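SAM-dependent methyltransferase (Geobacter sulfurreducens, PDB 5BP7) probably transfers methyl groups from S-adenosylmethionine, and binds the product S-adenosyl-L-homocysteine. Local coordinates at residues T33-H37 with R217-K222. Sequence-based numbering, arbitrary orientation.
Sequences TESAH and RYEAAK
Glu34 and His37, in the turn that follows Thr33 of helix 28-34, make a polar contact with Tyr218 and Lys222 on one side of helix 212-232, close to the cofactor pocket. His37 reaches across and donates a hydrogen bond from NE2 to the backbone carbonyl of Tyr218: NE2 lies 2.8 Å from Tyr218 O, the bond is almost straight at 174°, and it arrives in the carbonyl plane on a lone pair. A type I turn from Glu34 to His37, closed by His37 N to Glu34 O, brings the imidazole round so that Glu34 CG lies over the centre of one ring face. Helix 212-232 adds carbon contacts, with His37 CE1 3.6 Å from Lys222 CG and 3.8 Å from Ala221 CB. The chain has the 3-2-1-4-5-7-6 sheet of a class I methyltransferase, and helix 212-232 follows strand 202-209. Extended beyond CG, the Glu34 side chain accepts a hydrogen bond from Tyr218 OH on OE1 (2.8 Å), from above the carboxylate plane, while OE2 bonds to the ligand-binding His40. Lys222 runs alongside Glu34, its CE over one face of the Tyr218 ring, offset toward the rim. Lys222 NZ pairs with Glu219 OE1 at 3.0 Å and, in a long salt bridge, with Glu34 OE1 at 3.8 Å. A water joins Glu34 OE1 to Thr33 OG1, which also bonds to Ile29 O.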
loop_
_atom_site.group_PDB
_atom_site.type_symbol
_atom_site.label_atom_id
_atom_site.label_comp_id
_atom_site.label_asym_id
_atom_site.label_seq_id
_atom_site.Cartn_x
_atom_site.Cartn_y
_atom_site.Cartn_z
ATOM N N THR A 33 5.462 6.744 13.134
ATOM C CA THR A 33 5.655 5.308 13.186
ATOM C C THR A 33 6.265 4.709 11.915
ATOM O O THR A 33 6.967 3.710 11.995
ATOM C CB THR A 33 4.342 4.573 13.465
ATOM O OG1 THR A 33 3.419 4.827 12.403
ATOM C CG2 THR A 33 3.764 5.015 14.807
ATOM N N GLU A 34 6.009 5.322 10.758
ATOM C CA GLU A 34 6.458 4.773 9.478
ATOM C C GLU A 34 7.560 5.559 8.750
ATOM O O GLU A 34 7.846 5.270 7.582
ATOM C CB GLU A 34 5.258 4.520 8.557
ATOM C CG GLU A 34 4.271 3.526 9.154
ATOM C CD GLU A 34 3.163 3.124 8.199
ATOM O OE1 GLU A 34 2.065 2.755 8.676
ATOM O OE2 GLU A 34 3.395 3.172 6.976
ATOM N N SER A 35 8.240 6.472 9.448
ATOM C CA SER A 35 9.316 7.271 8.837
ATOM C C SER A 35 10.509 6.463 8.328
ATOM O O SER A 35 11.186 6.897 7.410
ATOM C CB SER A 35 9.834 8.348 9.796
ATOM O OG SER A 35 10.438 7.748 10.913
ATOM N N ALA A 36 10.744 5.288 8.891
ATOM C CA ALA A 36 11.829 4.413 8.433
ATOM C C ALA A 36 11.358 3.283 7.481
ATOM O O ALA A 36 12.140 2.405 7.156
ATOM C CB ALA A 36 12.575 3.839 9.628
ATOM N N HIS A 37 10.105 3.304 7.026
ATOM C CA HIS A 37 9.583 2.273 6.101
ATOM C C HIS A 37 9.807 2.651 4.632
ATOM O O HIS A 37 9.363 3.694 4.194
ATOM C CB HIS A 37 8.072 2.076 6.284
ATOM C CG HIS A 37 7.686 1.264 7.487
ATOM N ND1 HIS A 37 8.023 1.628 8.779
ATOM C CD2 HIS A 37 6.927 0.151 7.597
ATOM C CE1 HIS A 37 7.516 0.746 9.626
ATOM N NE2 HIS A 37 6.845 -0.154 8.935
ATOM N N ARG A 217 7.312 -7.592 9.151
ATOM C CA ARG A 217 8.152 -6.459 8.673
ATOM C C ARG A 217 7.443 -5.140 8.778
ATOM O O ARG A 217 7.988 -4.178 9.285
ATOM C CB ARG A 217 8.626 -6.627 7.208
ATOM C CG ARG A 217 9.612 -7.760 6.919
ATOM C CD ARG A 217 10.931 -7.664 7.665
ATOM N NE ARG A 217 10.790 -8.077 9.067
ATOM C CZ ARG A 217 11.040 -7.316 10.128
ATOM N NH1 ARG A 217 11.431 -6.049 10.008
ATOM N NH2 ARG A 217 10.877 -7.839 11.334
ATOM N N TYR A 218 6.211 -5.118 8.317
ATOM C CA TYR A 218 5.422 -3.913 8.341
ATOM C C TYR A 218 5.121 -3.413 9.771
ATOM O O TYR A 218 5.329 -2.233 10.074
ATOM C CB TYR A 218 4.131 -4.133 7.566
ATOM C CG TYR A 218 3.212 -2.961 7.661
ATOM C CD1 TYR A 218 3.614 -1.716 7.205
ATOM C CD2 TYR A 218 1.968 -3.075 8.264
ATOM C CE1 TYR A 218 2.794 -0.622 7.332
ATOM C CE2 TYR A 218 1.129 -1.975 8.376
ATOM C CZ TYR A 218 1.563 -0.757 7.904
ATOM O OH TYR A 218 0.777 0.332 8.031
ATOM N N GLU A 219 4.696 -4.319 10.657
ATOM C CA GLU A 219 4.341 -3.915 12.020
ATOM C C GLU A 219 5.529 -3.773 12.944
ATOM O O GLU A 219 5.649 -2.743 13.611
ATOM C CB GLU A 219 3.310 -4.841 12.662
ATOM C CG GLU A 219 1.982 -4.858 11.934
ATOM C CD GLU A 219 1.167 -3.565 12.006
ATOM O OE1 GLU A 219 1.536 -2.595 12.714
ATOM O OE2 GLU A 219 0.122 -3.516 11.313
ATOM N N ALA A 220 6.399 -4.776 13.001
ATOM C CA ALA A 220 7.509 -4.764 13.985
ATOM C C ALA A 220 8.483 -3.623 13.812
ATOM O O ALA A 220 9.049 -3.114 14.795
ATOM C CB ALA A 220 8.254 -6.087 13.993
ATOM N N ALA A 221 8.700 -3.208 12.566
ATOM C CA ALA A 221 9.611 -2.104 12.306
ATOM C C ALA A 221 9.099 -0.795 12.918
ATOM O O ALA A 221 9.881 0.079 13.268
ATOM C CB ALA A 221 9.865 -1.960 10.812
ATOM N N LYS A 222 7.783 -0.665 13.049
ATOM C CA LYS A 222 7.200 0.510 13.689
ATOM C C LYS A 222 7.649 0.645 15.134
ATOM O O LYS A 222 7.869 1.755 15.619
ATOM C CB LYS A 222 5.675 0.456 13.665
ATOM C CG LYS A 222 5.069 0.441 12.276
ATOM C CD LYS A 222 3.555 0.385 12.384
ATOM C CE LYS A 222 2.881 0.315 11.019
ATOM N NZ LYS A 222 1.428 0.061 11.257
HETATM O O HOH W 1 1.334 3.298 11.321
#